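PDB 2IT2: tRNA(Phe) 7-((3-amino-3-carboxypropyl)-4-demethylwyosine(37)-N(4))-methyltransferase 1, which probably methylates N-4 of a 4-demethylwyosine derivative at position 37 of tRNA(Phe), using S-adenosyl-L-methionine as methyl donor. Local coordinates for residues S52-P64 with K73-V87. Residues are numbered along the deposited sequence; the frame is centred on the assembly and turned at random.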
ATOM      1  N   SER B  52      -3.146  14.842   9.328  1.00 25.06           N
ATOM      2  CA  SER B  52      -3.088  13.589  10.094  1.00 27.62           C
ATOM      3  C   SER B  52      -2.006  12.579   9.665  1.00 26.09           C
ATOM      4  O   SER B  52      -1.971  12.170   8.509  1.00 28.05           O
ATOM      5  CB  SER B  52      -4.459  12.909  10.057  1.00 28.65           C
ATOM      6  OG  SER B  52      -4.899  12.721   8.726  1.00 33.86           O
ATOM      7  N   SER B  53      -1.144  12.168  10.607  1.00 24.80           N
ATOM      8  CA  SER B  53      -0.060  11.206  10.341  1.00 23.85           C
ATOM      9  C   SER B  53       0.185  10.235  11.521  1.00 24.70           C
ATOM     10  O   SER B  53      -0.388  10.410  12.594  1.00 26.28           O
ATOM     11  CB  SER B  53       1.237  11.962  10.026  1.00 23.91           C
ATOM     12  OG  SER B  53       1.051  12.879   8.954  1.00 22.37           O
ATOM     13  N   CYS B  54       1.032   9.222  11.314  1.00 23.07           N
ATOM     14  CA  CYS B  54       1.357   8.224  12.352  1.00 24.80           C
ATOM     15  C   CYS B  54       2.762   7.621  12.147  1.00 23.66           C
ATOM     16  O   CYS B  54       3.256   7.586  11.021  1.00 23.68           O
ATOM     17  CB  CYS B  54       0.287   7.127  12.366  1.00 26.48           C
ATOM     18  SG  CYS B  54       0.000   6.312  10.782  1.00 33.28           S
ATOM     19  N   SER B  55       3.393   7.137  13.225  1.00 23.75           N
ATOM     20  CA  SER B  55       4.766   6.598  13.159  1.00 22.62           C
ATOM     21  C   SER B  55       4.989   5.088  13.069  1.00 22.39           C
ATOM     22  O   SER B  55       6.102   4.615  13.319  1.00 23.81           O
ATOM     23  CB  SER B  55       5.586   7.112  14.350  1.00 22.14           C
ATOM     24  OG  SER B  55       5.099   6.578  15.574  1.00 26.17           O
ATOM     25  N   GLY B  56       3.954   4.339  12.706  1.00 19.69           N
ATOM     26  CA  GLY B  56       4.088   2.894  12.588  1.00 19.41           C
ATOM     27  C   GLY B  56       3.379   2.187  13.721  1.00 18.74           C
ATOM     28  O   GLY B  56       3.294   2.717  14.821  1.00 19.99           O
ATOM     29  N   ARG B  57       2.871   0.984  13.481  1.00 16.80           N
ATOM     30  CA  ARG B  57       2.177   0.304  14.560  1.00 18.93           C
ATOM     31  C   ARG B  57       2.195  -1.212  14.523  1.00 17.38           C
ATOM     32  O   ARG B  57       2.210  -1.826  13.456  1.00 18.10           O
ATOM     33  CB  ARG B  57       0.722   0.767  14.604  1.00 24.32           C
ATOM     34  CG  ARG B  57      -0.131   0.255  13.460  1.00 28.65           C
ATOM     35  CD  ARG B  57      -1.614   0.505  13.737  1.00 31.41           C
ATOM     36  NE  ARG B  57      -2.498  -0.139  12.767  1.00 35.54           N
ATOM     37  CZ  ARG B  57      -2.548   0.167  11.475  1.00 36.51           C
ATOM     38  NH1 ARG B  57      -1.763   1.113  10.977  1.00 36.64           N
ATOM     39  NH2 ARG B  57      -3.390  -0.478  10.676  1.00 37.34           N
ATOM     40  N   ILE B  58       2.212  -1.800  15.713  1.00 15.98           N
ATOM     41  CA  ILE B  58       2.145  -3.249  15.871  1.00 15.91           C
ATOM     42  C   ILE B  58       0.816  -3.413  16.581  1.00 14.64           C
ATOM     43  O   ILE B  58       0.494  -2.657  17.501  1.00 17.08           O
ATOM     44  CB  ILE B  58       3.290  -3.811  16.751  1.00 15.51           C
ATOM     45  CG1 ILE B  58       4.635  -3.586  16.049  1.00 16.28           C
ATOM     46  CG2 ILE B  58       3.063  -5.313  17.018  1.00 18.82           C
ATOM     47  CD1 ILE B  58       5.842  -3.859  16.911  1.00 21.68           C
ATOM     48  N   SER B  59       0.026  -4.380  16.147  1.00 15.91           N
ATOM     49  CA  SER B  59      -1.268  -4.555  16.760  1.00 16.99           C
ATOM     50  C   SER B  59      -1.691  -6.002  16.876  1.00 15.75           C
ATOM     51  O   SER B  59      -1.262  -6.850  16.107  1.00 16.11           O
ATOM     52  CB  SER B  59      -2.323  -3.819  15.932  1.00 20.55           C
ATOM     53  OG  SER B  59      -1.905  -2.513  15.563  1.00 26.02           O
ATOM     54  N   VAL B  60      -2.518  -6.271  17.874  1.00 16.32           N
ATOM     55  CA  VAL B  60      -3.110  -7.583  18.041  1.00 16.22           C
ATOM     56  C   VAL B  60      -4.572  -7.189  18.021  1.00 18.56           C
ATOM     57  O   VAL B  60      -5.049  -6.493  18.922  1.00 18.81           O
ATOM     58  CB  VAL B  60      -2.777  -8.235  19.382  1.00 16.09           C
ATOM     59  CG1 VAL B  60      -3.679  -9.439  19.580  1.00 17.90           C
ATOM     60  CG2 VAL B  60      -1.320  -8.675  19.399  1.00 17.67           C
HETATM   61  N   MSE B  61      -5.279  -7.596  16.979  1.00 18.53           N
HETATM   62  CA  MSE B  61      -6.674  -7.223  16.854  1.00 19.27           C
HETATM   63  C   MSE B  61      -7.543  -8.321  16.275  1.00 19.58           C
HETATM   64  O   MSE B  61      -7.058  -9.218  15.586  1.00 19.52           O
HETATM   65  CB  MSE B  61      -6.785  -5.948  16.008  1.00 25.98           C
HETATM   66  CG  MSE B  61      -6.131  -6.023  14.639  1.00 28.50           C
HETATM   67 SE   MSE B  61      -7.253  -6.840  13.305  1.00 38.10          SE
HETATM   68  CE  MSE B  61      -8.019  -5.279  12.481  1.00 35.41           C
ATOM     69  N   GLU B  62      -8.830  -8.265  16.593  1.00 19.74           N
ATOM     70  CA  GLU B  62      -9.764  -9.250  16.080  1.00 21.76           C
ATOM     71  C   GLU B  62     -10.778  -8.604  15.151  1.00 24.30           C
ATOM     72  O   GLU B  62     -11.279  -7.511  15.414  1.00 25.35           O
ATOM     73  CB  GLU B  62     -10.489  -9.982  17.217  1.00 24.23           C
ATOM     74  CG  GLU B  62     -11.140  -9.107  18.263  1.00 25.50           C
ATOM     75  CD  GLU B  62     -11.884  -9.921  19.318  1.00 28.62           C
ATOM     76  OE1 GLU B  62     -11.313 -10.909  19.839  1.00 27.13           O
ATOM     77  OE2 GLU B  62     -13.040  -9.571  19.632  1.00 29.93           O
HETATM   78  N   MSE B  63     -11.059  -9.284  14.048  1.00 24.16           N
HETATM   79  CA  MSE B  63     -12.010  -8.789  13.063  1.00 26.20           C
HETATM   80  C   MSE B  63     -12.719  -9.975  12.423  1.00 26.16           C
HETATM   81  O   MSE B  63     -12.190 -11.083  12.410  1.00 25.24           O
HETATM   82  CB  MSE B  63     -11.281  -7.954  12.004  1.00 29.36           C
HETATM   83  CG  MSE B  63     -10.175  -8.681  11.246  1.00 32.90           C
HETATM   84 SE   MSE B  63      -9.175  -7.483  10.096  1.00 41.93          SE
HETATM   85  CE  MSE B  63      -7.425  -8.269  10.259  1.00 39.28           C
ATOM     86  N   PRO B  64     -13.930  -9.759  11.884  1.00 26.26           N
ATOM     87  CA  PRO B  64     -14.688 -10.844  11.251  1.00 27.09           C
ATOM     88  C   PRO B  64     -13.923 -11.547  10.138  1.00 27.36           C
ATOM     89  O   PRO B  64     -13.861 -12.777  10.090  1.00 27.15           O
ATOM     90  CB  PRO B  64     -15.941 -10.135  10.746  1.00 27.35           C
ATOM     91  CG  PRO B  64     -15.450  -8.751  10.451  1.00 28.18           C
ATOM     92  CD  PRO B  64     -14.582  -8.459  11.653  1.00 27.47           C
ATOM     93  N   LYS B  73     -11.504  -4.823  16.362  1.00 30.30           N
ATOM     94  CA  LYS B  73     -11.325  -4.459  17.759  1.00 29.97           C
ATOM     95  C   LYS B  73      -9.877  -4.692  18.168  1.00 29.76           C
ATOM     96  O   LYS B  73      -9.388  -5.824  18.130  1.00 29.00           O
ATOM     97  CB  LYS B  73     -12.245  -5.296  18.650  1.00 31.16           C
ATOM     98  CG  LYS B  73     -12.075  -5.024  20.137  1.00 31.80           C
ATOM     99  CD  LYS B  73     -12.903  -5.981  20.973  1.00 35.16           C
ATOM    100  CE  LYS B  73     -12.641  -5.782  22.459  1.00 35.55           C
ATOM    101  NZ  LYS B  73     -13.070  -4.441  22.950  1.00 38.81           N
ATOM    102  N   TRP B  74      -9.192  -3.621  18.556  1.00 27.92           N
ATOM    103  CA  TRP B  74      -7.803  -3.739  18.980  1.00 27.84           C
ATOM    104  C   TRP B  74      -7.685  -4.225  20.429  1.00 26.09           C
ATOM    105  O   TRP B  74      -8.165  -3.604  21.370  1.00 26.18           O
ATOM    106  CB  TRP B  74      -7.155  -2.359  18.839  1.00 29.32           C
ATOM    107  CG  TRP B  74      -6.734  -2.126  17.437  1.00 31.89           C
ATOM    108  CD1 TRP B  74      -5.438  -2.313  16.909  1.00 32.24           C
ATOM    109  CD2 TRP B  74      -7.549  -1.600  16.355  1.00 33.00           C
ATOM    110  NE1 TRP B  74      -5.354  -1.961  15.600  1.00 33.66           N
ATOM    111  CE2 TRP B  74      -6.708  -1.489  15.219  1.00 33.63           C
ATOM    112  CE3 TRP B  74      -8.884  -1.215  16.252  1.00 33.89           C
ATOM    113  CZ2 TRP B  74      -7.217  -1.010  14.021  1.00 33.84           C
ATOM    114  CZ3 TRP B  74      -9.395  -0.738  15.052  1.00 33.82           C
ATOM    115  CH2 TRP B  74      -8.553  -0.631  13.932  1.00 34.85           C
ATOM    116  N   LEU B  75      -7.058  -5.405  20.584  1.00 23.84           N
ATOM    117  CA  LEU B  75      -6.784  -5.906  21.928  1.00 22.75           C
ATOM    118  C   LEU B  75      -5.471  -5.333  22.458  1.00 21.71           C
ATOM    119  O   LEU B  75      -5.243  -5.191  23.652  1.00 22.70           O
ATOM    120  CB  LEU B  75      -6.689  -7.428  21.854  1.00 22.84           C
ATOM    121  CG  LEU B  75      -7.931  -8.048  21.213  1.00 22.78           C
ATOM    122  CD1 LEU B  75      -7.862  -9.575  21.155  1.00 25.70           C
ATOM    123  CD2 LEU B  75      -9.212  -7.700  21.970  1.00 24.11           C
ATOM    124  N   GLY B  76      -4.573  -5.045  21.502  1.00 20.46           N
ATOM    125  CA  GLY B  76      -3.309  -4.419  21.847  1.00 21.15           C
ATOM    126  C   GLY B  76      -2.816  -3.547  20.694  1.00 19.57           C
ATOM    127  O   GLY B  76      -2.938  -3.896  19.526  1.00 19.95           O
ATOM    128  N   LYS B  77      -2.296  -2.358  20.981  1.00 19.28           N
ATOM    129  CA  LYS B  77      -1.854  -1.441  19.929  1.00 19.64           C
ATOM    130  C   LYS B  77      -0.623  -0.691  20.422  1.00 19.35           C
ATOM    131  O   LYS B  77      -0.669  -0.003  21.440  1.00 22.80           O
ATOM    132  CB  LYS B  77      -2.989  -0.465  19.573  1.00 21.63           C
ATOM    133  CG  LYS B  77      -2.706   0.469  18.391  1.00 26.10           C
ATOM    134  CD  LYS B  77      -3.981   1.174  17.907  1.00 28.79           C
ATOM    135  CE  LYS B  77      -4.631   2.019  18.993  1.00 31.08           C
ATOM    136  NZ  LYS B  77      -5.906   2.639  18.522  1.00 34.32           N
ATOM    137  N   TRP B  78       0.484  -0.826  19.701  1.00 17.63           N
ATOM    138  CA  TRP B  78       1.731  -0.181  20.077  1.00 19.13           C
ATOM    139  C   TRP B  78       2.379   0.512  18.881  1.00 20.21           C
ATOM    140  O   TRP B  78       2.378   0.021  17.761  1.00 20.16           O
ATOM    141  CB  TRP B  78       2.678  -1.257  20.607  1.00 19.42           C
ATOM    142  CG  TRP B  78       1.997  -2.091  21.619  1.00 20.50           C
ATOM    143  CD1 TRP B  78       1.873  -1.812  22.996  1.00 22.25           C
ATOM    144  CD2 TRP B  78       1.418  -3.400  21.406  1.00 21.25           C
ATOM    145  NE1 TRP B  78       1.272  -2.823  23.678  1.00 22.78           N
ATOM    146  CE2 TRP B  78       0.976  -3.869  22.668  1.00 21.93           C
ATOM    147  CE3 TRP B  78       1.251  -4.201  20.282  1.00 20.54           C
ATOM    148  CZ2 TRP B  78       0.377  -5.112  22.772  1.00 22.59           C
ATOM    149  CZ3 TRP B  78       0.651  -5.446  20.386  1.00 21.61           C
ATOM    150  CH2 TRP B  78       0.217  -5.904  21.643  1.00 21.29           C
ATOM    151  N   HIS B  79       2.906   1.722  19.142  1.00 22.15           N
ATOM    152  CA  HIS B  79       3.753   2.275  18.098  1.00 23.61           C
ATOM    153  C   HIS B  79       5.216   2.292  18.532  1.00 23.71           C
ATOM    154  O   HIS B  79       6.005   3.131  18.117  1.00 21.93           O
ATOM    155  CB  HIS B  79       3.280   3.700  17.805  1.00 27.62           C
ATOM    156  CG  HIS B  79       3.550   4.576  19.001  1.00 30.33           C
ATOM    157  ND1 HIS B  79       4.792   4.986  19.359  1.00 33.18           N
ATOM    158  CD2 HIS B  79       2.629   5.109  19.909  1.00 32.65           C
ATOM    159  CE1 HIS B  79       4.620   5.750  20.455  1.00 33.08           C
ATOM    160  NE2 HIS B  79       3.335   5.841  20.807  1.00 34.13           N
ATOM    161  N   ARG B  80       5.511   1.291  19.383  1.00 23.59           N
ATOM    162  CA  ARG B  80       6.881   1.005  19.777  1.00 24.04           C
ATOM    163  C   ARG B  80       7.223  -0.462  19.532  1.00 22.99           C
ATOM    164  O   ARG B  80       6.358  -1.307  19.343  1.00 21.23           O
ATOM    165  CB  ARG B  80       7.027   1.332  21.263  1.00 26.31           C
ATOM    166  CG  ARG B  80       7.253   2.824  21.511  1.00 27.71           C
ATOM    167  CD  ARG B  80       7.636   3.114  22.967  1.00 31.14           C
ATOM    168  NE  ARG B  80       7.711   4.559  23.202  1.00 32.01           N
ATOM    169  CZ  ARG B  80       6.614   5.163  23.694  1.00 32.92           C
ATOM    170  NH1 ARG B  80       5.526   4.456  23.952  1.00 31.87           N
ATOM    171  NH2 ARG B  80       6.631   6.478  23.928  1.00 33.03           N
ATOM    172  N   GLU B  81       8.470  -0.881  19.703  1.00 22.78           N
ATOM    173  CA  GLU B  81       8.776  -2.305  19.703  1.00 23.31           C
ATOM    174  C   GLU B  81       8.120  -2.906  20.942  1.00 23.26           C
ATOM    175  O   GLU B  81       7.954  -2.228  21.958  1.00 24.22           O
ATOM    176  CB  GLU B  81      10.282  -2.526  19.750  1.00 26.02           C
ATOM    177  CG  GLU B  81      11.014  -1.875  18.604  1.00 27.63           C
ATOM    178  CD  GLU B  81      12.507  -2.050  18.703  1.00 30.10           C
ATOM    179  OE1 GLU B  81      12.990  -3.187  18.509  1.00 30.22           O
ATOM    180  OE2 GLU B  81      13.191  -1.044  18.982  1.00 31.81           O
ATOM    181  N   VAL B  82       7.757  -4.180  20.863  1.00 22.70           N
ATOM    182  CA  VAL B  82       7.077  -4.837  21.968  1.00 23.43           C
ATOM    183  C   VAL B  82       7.809  -6.036  22.561  1.00 24.25           C
ATOM    184  O   VAL B  82       8.780  -6.545  22.007  1.00 23.86           O
ATOM    185  CB  VAL B  82       5.661  -5.301  21.532  1.00 22.54           C
ATOM    186  CG1 VAL B  82       4.840  -4.111  21.047  1.00 23.24           C
ATOM    187  CG2 VAL B  82       5.779  -6.349  20.427  1.00 20.44           C
ATOM    188  N   SER B  83       7.325  -6.470  23.716  1.00 26.45           N
ATOM    189  CA  SER B  83       7.894  -7.625  24.388  1.00 27.76           C
ATOM    190  C   SER B  83       6.866  -8.734  24.281  1.00 27.82           C
ATOM    191  O   SER B  83       5.666  -8.448  24.036  1.00 28.14           O
ATOM    192  CB  SER B  83       8.163  -7.331  25.856  1.00 28.74           C
ATOM    193  OG  SER B  83       6.988  -6.900  26.529  1.00 31.43           O
ATOM    194  N   LEU B  84       7.313  -9.990  24.455  1.00 28.72           N
ATOM    195  CA  LEU B  84       6.402 -11.141  24.354  1.00 29.94           C
ATOM    196  C   LEU B  84       5.305 -11.000  25.406  1.00 30.10           C
ATOM    197  O   LEU B  84       4.191 -11.360  25.139  1.00 30.24           O
ATOM    198  CB  LEU B  84       7.132 -12.453  24.587  1.00 32.24           C
ATOM    199  CG  LEU B  84       6.661 -13.821  24.101  1.00 33.94           C
ATOM    200  CD1 LEU B  84       5.878 -13.707  22.778  1.00 35.35           C
ATOM    201  CD2 LEU B  84       7.934 -14.708  24.005  1.00 35.24           C
ATOM    202  N   TYR B  85       5.621 -10.454  26.587  1.00 30.89           N
ATOM    203  CA  TYR B  85       4.646 -10.260  27.681  1.00 30.09           C
ATOM    204  C   TYR B  85       3.466  -9.413  27.242  1.00 28.73           C
ATOM    205  O   TYR B  85       2.314  -9.802  27.425  1.00 28.69           O
ATOM    206  CB  TYR B  85       5.295  -9.591  28.910  1.00 33.99           C
ATOM    207  CG  TYR B  85       4.279  -9.204  29.965  1.00 37.22           C
ATOM    208  CD1 TYR B  85       3.703 -10.167  30.794  1.00 38.69           C
ATOM    209  CD2 TYR B  85       3.884  -7.874  30.127  1.00 38.42           C
ATOM    210  CE1 TYR B  85       2.759  -9.819  31.757  1.00 39.89           C
ATOM    211  CE2 TYR B  85       2.938  -7.515  31.090  1.00 40.10           C
ATOM    212  CZ  TYR B  85       2.384  -8.494  31.903  1.00 40.28           C
ATOM    213  OH  TYR B  85       1.458  -8.155  32.865  1.00 41.82           O
ATOM    214  N   GLU B  86       3.768  -8.247  26.682  1.00 26.75           N
ATOM    215  CA  GLU B  86       2.742  -7.338  26.198  1.00 26.78           C
ATOM    216  C   GLU B  86       1.817  -8.031  25.195  1.00 24.91           C
ATOM    217  O   GLU B  86       0.596  -7.923  25.283  1.00 25.00           O
ATOM    218  CB  GLU B  86       3.387  -6.112  25.530  1.00 27.54           C
ATOM    219  CG  GLU B  86       4.022  -5.115  26.491  1.00 30.10           C
ATOM    220  CD  GLU B  86       4.647  -3.920  25.786  1.00 31.54           C
ATOM    221  OE1 GLU B  86       5.603  -4.115  25.002  1.00 32.27           O
ATOM    222  OE2 GLU B  86       4.179  -2.785  26.023  1.00 32.01           O
ATOM    223  N   VAL B  87       2.406  -8.745  24.244  1.00 23.15           N
ATOM    224  CA  VAL B  87       1.620  -9.413  23.220  1.00 21.41           C
ATOM    225  C   VAL B  87       0.755 -10.509  23.831  1.00 21.66           C
ATOM    226  O   VAL B  87      -0.419 -10.642  23.495  1.00 20.12           O
ATOM    227  CB  VAL B  87       2.544  -9.974  22.105  1.00 20.84           C
ATOM    228  CG1 VAL B  87       1.722 -10.712  21.065  1.00 20.79           C
ATOM    229  CG2 VAL B  87       3.317  -8.822  21.445  1.00 20.04           C
TER
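Val-60 and Trp-78 meet on one face of an antiparallel hairpin that illustrates how a classic beta bulge lets a strand bend without breaking its ladder. Val-60 O accepts from both Leu-75 N, at 2.8 Å, and Gly-76 N, at 3.0 Å; both donors lie in its carbonyl plane, but the Leu-75 bond is the more bent (137° at the hydrogen). The extra residue shifts the register by one, and the ladder resumes with the non-hydrogen-bonded pair Met-61 and Trp-74, followed by the hydrogen-bonded pair Glu-62 and Lys-73.

The Trp-78 indole, its CG beside the backbone N (chi1 -50°), is laid back along its own strand over Gly-76, where any side chain would collide with the ring. Val-82 CG1 rests on the opposite face, and Val-60 CG2 meets the ring edge in plane, 3.9 Å from Trp-78 CH2. Ile-58 crosses the indole at about a right angle, bringing CG2 to 3.9 Å from Trp-78 CE3. Replacing Trp-78 by alanine removes the indole face lying against Gly-76 and is likely to open a gap between Val-60, Ile-58 and Val-82.

On the other face Trp-74 and selenomethionine Met-61 form a CH-pi contact: Met-61 CB stands over the five-membered ring of Trp-74, 4.1 Å from its centroid and 14° off the normal. Ser-59 OG lies at that ring's edge, 3.5 Å from Trp-74 NE1. Back on the Val-60 face, Glu-62 and Lys-73 run side by side, yet the carboxylate is engaged through OE1 by His-94 and the backbone N of Arg-95.

Strand 48-63 pairs along its other edge with strand 98-112, so the hairpin is part of the larger antiparallel sheet. Ala-90 of helix 84-91 packs against Val-60 and Trp-78, while Asn-178 and Met-181 of the long helix 167-194 touch Ile-58.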